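Local coordinates for protein histidine acid phosphatase (Bifidobacterium longum subsp. infantis, PDB 6RXD) that probably removes phosphate groups by hydrolysis from inositol polyphosphates, including phytate, and from 2,3-bisphosphoglycerate, as a member of the histidine acid phosphatase family, at residues G98-Y109 with R142-F150; T484-K494 with K507-I515. One frame throughout, in Å; residues are numbered along the deposited sequence. Where two conformers were deposited one is given.

Overall arrangement
From the N terminus, interaction 1 comes first: residues 98-109, where a loop turns into helix 102-118, meet 142-150 on helix 141-157. It closes a loop containing helix 120-129 and strand 132-137, a strand of the mixed sheet, and so packs two helices of the phosphatase core together. Interaction 2 follows far down the chain. Residues 484-494, which end on the edge of the same sheet, are joined to the C-terminal tail 507-515 across helix 495-501, where the Cys483-Cys501 disulfide also ties the chain. The two loops lie in series, neither nested nor crossed. The centres of interactions 1 and 2 are about 37 Å apart and the nearest atoms of interactions 1 and 2 about 17 Å, so they do not touch.

Interaction 1. Residues G98-Y109 with R142-F150; sequences GMLTGQGAQQHY and RATESGENF
Two helices of the histidine phosphatase core pack here, His108 of helix 102-118 against Ser146 of helix 141-157, while the loop before the first helix reaches along the second. The helix segments cross at -53° and approach to 7.4 Å between axes, a closeness suited to small residues such as Ala105 and Ser146. Ser146 CB sits 3.6 Å from the centroid of the His108 ring and 11° off its normal, a CH-pi contact over the face. With chi1 of -80°, the imidazole has CG anti to its carbonyl carbon and swings across to this methylene. The hydroxyl of Ser146 meanwhile donates to Arg142 O and accepts from Gly46 N in the Arg-His-Gly signature of the family, so a small polar residue serves both ring and signature loop. In the conformer given, Leu100 CD1 lies 3.7 Å from Asn149 ND2, which is turned back onto its own helix to bond Glu145 O at 3.0 Å. Beyond it, Met99, bent at chi2 and chi3, lays SD over the centre of one face of the Arg142 guanidinium, 3.5 Å from CZ. Glu145 holds that group in place: Arg142 grips it side-on through NE and NH1, with Arg142 NH1 2.7 Å from Glu145 OE2. Replacing Arg142 by an alanine would probably leave the Glu145 carboxylate without its charged mate and the Met99 sulfur without the flat surface it rests on. Glu145 OE1 also receives a hydrogen bond from a water that accepts from Leu100 N at 2.8 Å, linking loop to helix. Where the helices draw closest in backbone, Phe150 CA makes a CA-H...O contact of 3.2 Å with His108 O.

Interaction 2. Residues T484-K494 with K507-I515; sequences TPVADGSTWYK and KTLGQDARI
The Arg514 guanidinium lies flat between Thr484 and Asp488, with Thr484 CG2 over one face and the backbone N of Asp488 over the other. Although CB of Arg514 points away from 484-494, the bend at chi2 (-62°) folds the chain back onto it. Arg514 NH1 then donates to Pro485 O at 2.9 Å, coming from above the carbonyl plane. Arg514 NH2 forms a salt bridge with Asp488 OD1 at 3.2 Å. The carboxylate and guanidinium planes stand 68° apart. Asp488 belongs to the type II turn from Ala487 to Ser490, in which Gly489 readily takes the positive phi. Lys494 reaches the tail differently: extended beyond CG, it runs past Ala513 O and sets NZ 3.0 Å from both Asp512 O and Arg514 O, each met from above its carbonyl plane. Between these cations the backbones join directly, Ile515 N donating to a lone pair of Val486 O at 3.0 Å, while the two branched side chains cross obliquely with Val486 CB 3.7 Å from Ile515 CG2. At the far end, the Thr484 hydroxyl donates to Thr508 OG1 at 2.7 Å. Thr508 OG1 also bonds Glu497 of the intervening helix and accepts from Gly510 N in an ST turn, and Ala513 CB packs on Thr484 CB. A water donates to Thr484 O and Ala513 O and accepts from Lys494 N. Three of the five hydrogen bonds thus grip the tail by its main chain, while the Arg514 side chain adds its bond to Pro485 O and a salt bridge to an exposed carboxylate, which solvent probably weakens.

Interaction 1. Residues G98-Y109 with R142-F150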
loop_
_atom_site.group_PDB
_atom_site.type_symbol
_atom_site.label_atom_id
_atom_site.label_comp_id
_atom_site.label_asym_id
_atom_site.label_seq_id
_atom_site.Cartn_x
_atom_site.Cartn_y
_atom_site.Cartn_z
ATOM N N GLY A 98 9.165 12.559 0.545
ATOM C CA GLY A 98 7.873 12.048 0.116
ATOM C C GLY A 98 7.860 11.424 -1.265
ATOM O O GLY A 98 6.870 10.809 -1.661
ATOM N N MET A 99 8.957 11.571 -2.000
ATOM C CA MET A 99 8.978 11.148 -3.397
ATOM C C MET A 99 9.161 9.640 -3.557
ATOM O O MET A 99 9.627 8.958 -2.639
ATOM C CB MET A 99 10.091 11.889 -4.141
ATOM C CG MET A 99 9.912 13.381 -4.123
ATOM S SD MET A 99 8.518 13.868 -5.156
ATOM C CE MET A 99 9.261 13.741 -6.784
ATOM N N LEU A 100 8.774 9.122 -4.722
ATOM C CA LEU A 100 9.021 7.723 -5.064
ATOM C C LEU A 100 10.510 7.464 -4.983
ATOM O O LEU A 100 11.310 8.303 -5.389
ATOM C CB LEU A 100 8.579 7.421 -6.501
ATOM C CG LEU A 100 7.172 6.942 -6.832
ATOM C CD1 LEU A 100 7.156 6.383 -8.253
ATOM C CD2 LEU A 100 6.721 5.882 -5.838
ATOM N N THR A 101 10.885 6.304 -4.467
ATOM C CA THR A 101 12.292 5.926 -4.441
ATOM C C THR A 101 12.638 5.167 -5.719
ATOM O O THR A 101 11.744 4.828 -6.502
ATOM C CB THR A 101 12.594 5.044 -3.221
ATOM O OG1 THR A 101 11.906 3.798 -3.358
ATOM C CG2 THR A 101 12.142 5.726 -1.940
ATOM N N GLY A 102 13.931 4.909 -5.939
ATOM C CA GLY A 102 14.352 4.095 -7.064
ATOM C C GLY A 102 13.693 2.728 -7.026
ATOM O O GLY A 102 13.288 2.189 -8.063
ATOM N N GLN A 103 13.591 2.159 -5.829
ATOM C CA GLN A 103 12.927 0.870 -5.670
ATOM C C GLN A 103 11.456 0.960 -6.073
ATOM O O GLN A 103 10.923 0.060 -6.724
ATOM C CB GLN A 103 13.017 0.415 -4.209
ATOM C CG GLN A 103 12.296 -0.899 -3.908
ATOM C CD GLN A 103 12.322 -1.225 -2.419
ATOM O OE1 GLN A 103 11.374 -0.943 -1.687
ATOM N NE2 GLN A 103 13.419 -1.809 -1.965
ATOM N N GLY A 104 10.794 2.042 -5.665
ATOM C CA GLY A 104 9.377 2.213 -5.982
ATOM C C GLY A 104 9.138 2.316 -7.479
ATOM O O GLY A 104 8.134 1.836 -8.006
ATOM N N ALA A 105 10.063 2.961 -8.172
ATOM C CA ALA A 105 9.979 3.062 -9.619
ATOM C C ALA A 105 10.168 1.684 -10.251
ATOM O O ALA A 105 9.421 1.290 -11.175
ATOM C CB ALA A 105 11.039 4.046 -10.147
ATOM N N GLN A 106 11.167 0.951 -9.763
ATOM C CA GLN A 106 11.463 -0.381 -10.294
ATOM C C GLN A 106 10.325 -1.362 -10.062
ATOM O O GLN A 106 10.071 -2.226 -10.913
ATOM C CB GLN A 106 12.775 -0.932 -9.720
ATOM C CG GLN A 106 14.006 -0.168 -10.217
ATOM C CD GLN A 106 15.318 -0.666 -9.622
ATOM O OE1 GLN A 106 15.362 -1.164 -8.497
ATOM N NE2 GLN A 106 16.397 -0.518 -10.379
ATOM N N GLN A 107 9.648 -1.230 -8.922
ATOM C CA GLN A 107 8.501 -2.091 -8.602
ATOM C C GLN A 107 7.461 -1.989 -9.694
ATOM O O GLN A 107 7.041 -2.992 -10.259
ATOM C CB GLN A 107 7.877 -1.728 -7.242
ATOM C CG GLN A 107 8.736 -2.120 -6.030
ATOM C CD GLN A 107 8.314 -1.413 -4.744
ATOM O OE1 GLN A 107 7.577 -0.422 -4.780
ATOM N NE2 GLN A 107 8.795 -1.915 -3.596
ATOM N N HIS A 108 7.062 -0.762 -10.003
ATOM C CA HIS A 108 6.021 -0.545 -10.999
ATOM C C HIS A 108 6.481 -0.815 -12.424
ATOM O O HIS A 108 5.710 -1.314 -13.244
ATOM C CB HIS A 108 5.395 0.838 -10.820
ATOM C CG HIS A 108 4.382 0.862 -9.726
ATOM N ND1 HIS A 108 3.050 0.578 -9.950
ATOM C CD2 HIS A 108 4.513 1.034 -8.391
ATOM C CE1 HIS A 108 2.399 0.607 -8.802
ATOM N NE2 HIS A 108 3.263 0.876 -7.836
ATOM N N TYR A 109 7.740 -0.518 -12.713
ATOM C CA TYR A 109 8.288 -0.839 -14.027
ATOM C C TYR A 109 8.169 -2.345 -14.284
ATOM O O TYR A 109 7.729 -2.773 -15.352
ATOM C CB TYR A 109 9.743 -0.377 -14.087
ATOM C CG TYR A 109 10.382 -0.512 -15.455
ATOM C CD1 TYR A 109 10.440 0.573 -16.322
ATOM C CD2 TYR A 109 10.931 -1.721 -15.870
ATOM C CE1 TYR A 109 11.026 0.459 -17.566
ATOM C CE2 TYR A 109 11.516 -1.847 -17.118
ATOM C CZ TYR A 109 11.557 -0.751 -17.959
ATOM O OH TYR A 109 12.146 -0.868 -19.198
ATOM N N ARG A 142 2.216 10.711 -6.244
ATOM C CA ARG A 142 3.003 9.481 -6.139
ATOM C C ARG A 142 2.289 8.281 -6.765
ATOM O O ARG A 142 2.938 7.386 -7.306
ATOM C CB ARG A 142 3.383 9.187 -4.687
ATOM C CG ARG A 142 4.749 9.746 -4.265
ATOM C CD ARG A 142 4.764 11.259 -4.124
ATOM N NE ARG A 142 5.103 11.945 -5.369
ATOM C CZ ARG A 142 5.095 13.266 -5.517
ATOM N NH1 ARG A 142 5.413 13.813 -6.683
ATOM N NH2 ARG A 142 4.764 14.043 -4.495
ATOM N N ALA A 143 0.961 8.266 -6.706
ATOM C CA ALA A 143 0.209 7.198 -7.368
ATOM C C ALA A 143 0.328 7.339 -8.887
ATOM O O ALA A 143 0.523 6.360 -9.606
ATOM C CB ALA A 143 -1.262 7.198 -6.928
ATOM N N THR A 144 0.237 8.573 -9.368
ATOM C CA THR A 144 0.344 8.841 -10.797
ATOM C C THR A 144 1.758 8.510 -11.277
ATOM O O THR A 144 1.936 7.861 -12.316
ATOM C CB THR A 144 -0.022 10.305 -11.109
ATOM O OG1 THR A 144 -1.349 10.566 -10.630
ATOM C CG2 THR A 144 0.024 10.586 -12.617
ATOM N N GLU A 145 2.764 8.927 -10.508
ATOM C CA GLU A 145 4.151 8.628 -10.863
ATOM C C GLU A 145 4.444 7.130 -10.849
ATOM O O GLU A 145 5.237 6.633 -11.648
ATOM C CB GLU A 145 5.112 9.385 -9.943
ATOM C CG GLU A 145 5.091 10.886 -10.225
ATOM C CD GLU A 145 5.585 11.715 -9.062
ATOM O OE1 GLU A 145 5.924 11.137 -8.009
ATOM O OE2 GLU A 145 5.622 12.954 -9.201
ATOM N N SER A 146 3.811 6.407 -9.935
ATOM C CA SER A 146 3.929 4.953 -9.953
ATOM C C SER A 146 3.357 4.417 -11.253
ATOM O O SER A 146 3.982 3.591 -11.927
ATOM C CB SER A 146 3.204 4.340 -8.755
ATOM O OG SER A 146 3.863 4.708 -7.558
ATOM N N GLY A 147 2.177 4.912 -11.614
ATOM C CA GLY A 147 1.560 4.566 -12.880
ATOM C C GLY A 147 2.457 4.874 -14.067
ATOM O O GLY A 147 2.521 4.093 -15.019
ATOM N N GLU A 148 3.161 6.002 -14.013
ATOM C CA GLU A 148 4.030 6.392 -15.121
ATOM C C GLU A 148 5.156 5.384 -15.307
ATOM O O GLU A 148 5.549 5.072 -16.427
ATOM C CB GLU A 148 4.583 7.805 -14.897
ATOM C CG GLU A 148 3.503 8.878 -14.917
ATOM C CD GLU A 148 3.984 10.217 -14.398
ATOM O OE1 GLU A 148 5.203 10.370 -14.176
ATOM O OE2 GLU A 148 3.135 11.117 -14.209
ATOM N N ASN A 149 5.663 4.852 -14.201
ATOM C CA ASN A 149 6.683 3.817 -14.295
ATOM C C ASN A 149 6.143 2.489 -14.817
ATOM O O ASN A 149 6.818 1.801 -15.579
ATOM C CB ASN A 149 7.396 3.648 -12.951
ATOM C CG ASN A 149 8.391 4.767 -12.689
ATOM O OD1 ASN A 149 9.456 4.803 -13.300
ATOM N ND2 ASN A 149 8.042 5.691 -11.800
ATOM N N PHE A 150 4.931 2.130 -14.401
ATOM C CA PHE A 150 4.257 0.952 -14.930
ATOM C C PHE A 150 4.116 1.122 -16.445
ATOM O O PHE A 150 4.384 0.197 -17.223
ATOM C CB PHE A 150 2.881 0.831 -14.259
ATOM C CG PHE A 150 2.005 -0.291 -14.784
ATOM C CD1 PHE A 150 1.707 -1.388 -13.983
ATOM C CD2 PHE A 150 1.419 -0.210 -16.042
ATOM C CE1 PHE A 150 0.870 -2.408 -14.448
ATOM C CE2 PHE A 150 0.592 -1.225 -16.514
ATOM C CZ PHE A 150 0.313 -2.316 -15.713
HETATM O O HOH W 1 4.743 13.517 -1.259
HETATM O O HOH W 2 8.195 10.817 -6.862
#

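Interaction 2. Residues T484-K494 with K507-I515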
loop_
_atom_site.group_PDB
_atom_site.type_symbol
_atom_site.label_atom_id
_atom_site.label_comp_id
_atom_site.label_asym_id
_atom_site.label_seq_id
_atom_site.Cartn_x
_atom_site.Cartn_y
_atom_site.Cartn_z
ATOM N N THR A 484 -17.689 -20.564 -6.654
ATOM C CA THR A 484 -17.482 -21.848 -7.325
ATOM C C THR A 484 -16.812 -21.622 -8.672
ATOM O O THR A 484 -17.344 -20.884 -9.492
ATOM C CB THR A 484 -18.829 -22.535 -7.604
ATOM O OG1 THR A 484 -19.509 -22.765 -6.369
ATOM C CG2 THR A 484 -18.630 -23.866 -8.326
ATOM N N PRO A 485 -15.642 -22.250 -8.907
ATOM C CA PRO A 485 -14.975 -22.047 -10.202
ATOM C C PRO A 485 -15.623 -22.827 -11.336
ATOM O O PRO A 485 -16.596 -23.553 -11.118
ATOM C CB PRO A 485 -13.533 -22.534 -9.954
ATOM C CG PRO A 485 -13.605 -23.383 -8.733
ATOM C CD PRO A 485 -14.763 -22.879 -7.908
ATOM N N VAL A 486 -15.088 -22.686 -12.544
ATOM C CA VAL A 486 -15.753 -23.246 -13.720
ATOM C C VAL A 486 -15.676 -24.765 -13.786
ATOM O O VAL A 486 -16.440 -25.406 -14.510
ATOM C CB VAL A 486 -15.163 -22.677 -15.015
ATOM C CG1 VAL A 486 -15.357 -21.169 -15.058
ATOM C CG2 VAL A 486 -13.676 -23.057 -15.138
ATOM N N ALA A 487 -14.747 -25.340 -13.032
ATOM C CA ALA A 487 -14.571 -26.785 -12.999
ATOM C C ALA A 487 -13.786 -27.131 -11.749
ATOM O O ALA A 487 -13.119 -26.266 -11.184
ATOM C CB ALA A 487 -13.809 -27.262 -14.235
ATOM N N ASP A 488 -13.836 -28.390 -11.322
ATOM C CA ASP A 488 -12.952 -28.807 -10.243
ATOM C C ASP A 488 -11.510 -28.531 -10.651
ATOM O O ASP A 488 -11.152 -28.677 -11.826
ATOM C CB ASP A 488 -13.110 -30.298 -9.955
ATOM C CG ASP A 488 -14.513 -30.672 -9.556
ATOM O OD1 ASP A 488 -14.983 -30.214 -8.495
ATOM O OD2 ASP A 488 -15.122 -31.464 -10.295
ATOM N N GLY A 489 -10.702 -28.094 -9.690
ATOM C CA GLY A 489 -9.285 -27.884 -9.916
ATOM C C GLY A 489 -8.937 -26.641 -10.720
ATOM O O GLY A 489 -7.807 -26.497 -11.183
ATOM N N SER A 490 -9.902 -25.738 -10.884
ATOM C CA SER A 490 -9.675 -24.535 -11.678
ATOM C C SER A 490 -9.648 -23.296 -10.797
ATOM O O SER A 490 -10.293 -23.261 -9.741
ATOM C CB SER A 490 -10.777 -24.380 -12.728
ATOM O OG SER A 490 -10.551 -23.241 -13.538
ATOM N N THR A 491 -8.889 -22.292 -11.240
ATOM C CA THR A 491 -8.895 -20.963 -10.626
ATOM C C THR A 491 -9.600 -19.943 -11.506
ATOM O O THR A 491 -9.482 -18.738 -11.278
ATOM C CB THR A 491 -7.465 -20.463 -10.349
ATOM O OG1 THR A 491 -6.686 -20.606 -11.538
ATOM C CG2 THR A 491 -6.828 -21.264 -9.230
ATOM N N TRP A 492 -10.319 -20.421 -12.523
ATOM C CA TRP A 492 -11.138 -19.561 -13.370
ATOM C C TRP A 492 -12.592 -19.620 -12.914
ATOM O O TRP A 492 -13.086 -20.686 -12.552
ATOM C CB TRP A 492 -11.028 -19.988 -14.841
ATOM C CG TRP A 492 -9.644 -19.828 -15.365
ATOM C CD1 TRP A 492 -8.598 -20.701 -15.216
ATOM C CD2 TRP A 492 -9.137 -18.717 -16.111
ATOM N NE1 TRP A 492 -7.471 -20.194 -15.815
ATOM C CE2 TRP A 492 -7.774 -18.976 -16.374
ATOM C CE3 TRP A 492 -9.702 -17.520 -16.577
ATOM C CZ2 TRP A 492 -6.963 -18.085 -17.091
ATOM C CZ3 TRP A 492 -8.902 -16.638 -17.287
ATOM C CH2 TRP A 492 -7.545 -16.926 -17.540
ATOM N N TYR A 493 -13.269 -18.467 -12.962
ATOM C CA TYR A 493 -14.648 -18.336 -12.484
ATOM C C TYR A 493 -15.503 -17.603 -13.503
ATOM O O TYR A 493 -15.063 -16.606 -14.092
ATOM C CB TYR A 493 -14.667 -17.509 -11.202
ATOM C CG TYR A 493 -13.940 -18.139 -10.050
ATOM C CD1 TYR A 493 -14.644 -18.750 -9.027
ATOM C CD2 TYR A 493 -12.547 -18.136 -9.988
ATOM C CE1 TYR A 493 -13.983 -19.328 -7.950
ATOM C CE2 TYR A 493 -11.871 -18.717 -8.906
ATOM C CZ TYR A 493 -12.600 -19.307 -7.901
ATOM O OH TYR A 493 -11.953 -19.876 -6.829
ATOM N N LYS A 494 -16.743 -18.057 -13.672
ATOM C CA LYS A 494 -17.683 -17.358 -14.546
ATOM C C LYS A 494 -17.967 -15.953 -14.028
ATOM O O LYS A 494 -18.051 -15.730 -12.810
ATOM C CB LYS A 494 -19.003 -18.109 -14.631
ATOM C CG LYS A 494 -18.992 -19.332 -15.530
ATOM C CD LYS A 494 -20.432 -19.795 -15.763
ATOM C CE LYS A 494 -20.478 -21.065 -16.620
ATOM N NZ LYS A 494 -21.884 -21.578 -16.790
ATOM N N LYS A 507 -23.578 -15.525 -2.311
ATOM C CA LYS A 507 -24.250 -16.724 -2.797
ATOM C C LYS A 507 -23.539 -17.276 -4.020
ATOM O O LYS A 507 -23.103 -16.519 -4.896
ATOM C CB LYS A 507 -25.688 -16.415 -3.198
ATOM C CG LYS A 507 -26.567 -15.888 -2.092
ATOM C CD LYS A 507 -27.980 -15.704 -2.609
ATOM C CE LYS A 507 -28.937 -15.340 -1.493
ATOM N NZ LYS A 507 -30.319 -15.147 -2.012
ATOM N N THR A 508 -23.447 -18.598 -4.100
ATOM C CA THR A 508 -22.922 -19.221 -5.308
ATOM C C THR A 508 -24.061 -19.614 -6.243
ATOM O O THR A 508 -25.172 -19.918 -5.793
ATOM C CB THR A 508 -22.069 -20.455 -4.993
ATOM O OG1 THR A 508 -21.489 -20.947 -6.207
ATOM C CG2 THR A 508 -22.921 -21.558 -4.357
ATOM N N LEU A 509 -23.792 -19.606 -7.545
ATOM C CA LEU A 509 -24.777 -20.103 -8.499
ATOM C C LEU A 509 -24.730 -21.625 -8.562
ATOM O O LEU A 509 -25.560 -22.243 -9.232
ATOM C CB LEU A 509 -24.556 -19.510 -9.894
ATOM C CG LEU A 509 -24.641 -17.988 -9.970
ATOM C CD1 LEU A 509 -24.385 -17.488 -11.394
ATOM C CD2 LEU A 509 -25.987 -17.492 -9.450
ATOM N N GLY A 510 -23.767 -22.232 -7.873
ATOM C CA GLY A 510 -23.708 -23.685 -7.784
ATOM C C GLY A 510 -23.401 -24.358 -9.109
ATOM O O GLY A 510 -22.397 -24.048 -9.740
ATOM N N GLN A 511 -24.255 -25.290 -9.527
ATOM C CA GLN A 511 -24.050 -25.988 -10.792
ATOM C C GLN A 511 -24.002 -25.030 -11.984
ATOM O O GLN A 511 -23.302 -25.285 -12.967
ATOM C CB GLN A 511 -25.135 -27.048 -11.005
ATOM C CG GLN A 511 -24.817 -28.022 -12.127
ATOM C CD GLN A 511 -23.506 -28.765 -11.903
ATOM O OE1 GLN A 511 -23.172 -29.140 -10.776
ATOM N NE2 GLN A 511 -22.751 -28.969 -12.976
ATOM N N ASP A 512 -24.730 -23.919 -11.900
ATOM C CA ASP A 512 -24.724 -22.952 -12.994
ATOM C C ASP A 512 -23.402 -22.184 -13.118
ATOM O O ASP A 512 -23.193 -21.469 -14.095
ATOM C CB ASP A 512 -25.894 -21.976 -12.872
ATOM C CG ASP A 512 -27.224 -22.618 -13.219
ATOM O OD1 ASP A 512 -27.224 -23.756 -13.740
ATOM O OD2 ASP A 512 -28.268 -21.973 -12.979
ATOM N N ALA A 513 -22.524 -22.337 -12.130
ATOM C CA ALA A 513 -21.193 -21.732 -12.190
ATOM C C ALA A 513 -20.246 -22.570 -13.052
ATOM O O ALA A 513 -19.198 -22.091 -13.468
ATOM C CB ALA A 513 -20.619 -21.571 -10.774
ATOM N N ARG A 514 -20.603 -23.830 -13.308
ATOM C CA ARG A 514 -19.701 -24.726 -14.035
ATOM C C ARG A 514 -19.837 -24.532 -15.541
ATOM O O ARG A 514 -20.930 -24.278 -16.038
ATOM C CB ARG A 514 -20.009 -26.188 -13.688
ATOM C CG ARG A 514 -19.962 -26.492 -12.197
ATOM C CD ARG A 514 -18.588 -26.246 -11.596
ATOM N NE ARG A 514 -18.371 -27.107 -10.428
ATOM C CZ ARG A 514 -17.294 -27.079 -9.648
ATOM N NH1 ARG A 514 -16.322 -26.203 -9.868
ATOM N NH2 ARG A 514 -17.196 -27.926 -8.629
ATOM N N ILE A 515 -18.731 -24.645 -16.271
ATOM C CA ILE A 515 -18.812 -24.625 -17.732
ATOM C C ILE A 515 -19.168 -26.009 -18.277
ATOM O O ILE A 515 -19.086 -27.011 -17.560
ATOM C CB ILE A 515 -17.515 -24.142 -18.407
ATOM C CG1 ILE A 515 -16.333 -25.038 -18.039
ATOM C CG2 ILE A 515 -17.229 -22.672 -18.085
ATOM C CD1 ILE A 515 -15.030 -24.590 -18.673
ATOM O OXT ILE A 515 -19.541 -26.153 -19.445
HETATM O O HOH W 3 -17.511 -20.292 -12.180
HETATM O O HOH W 4 -17.007 -27.731 -15.690
#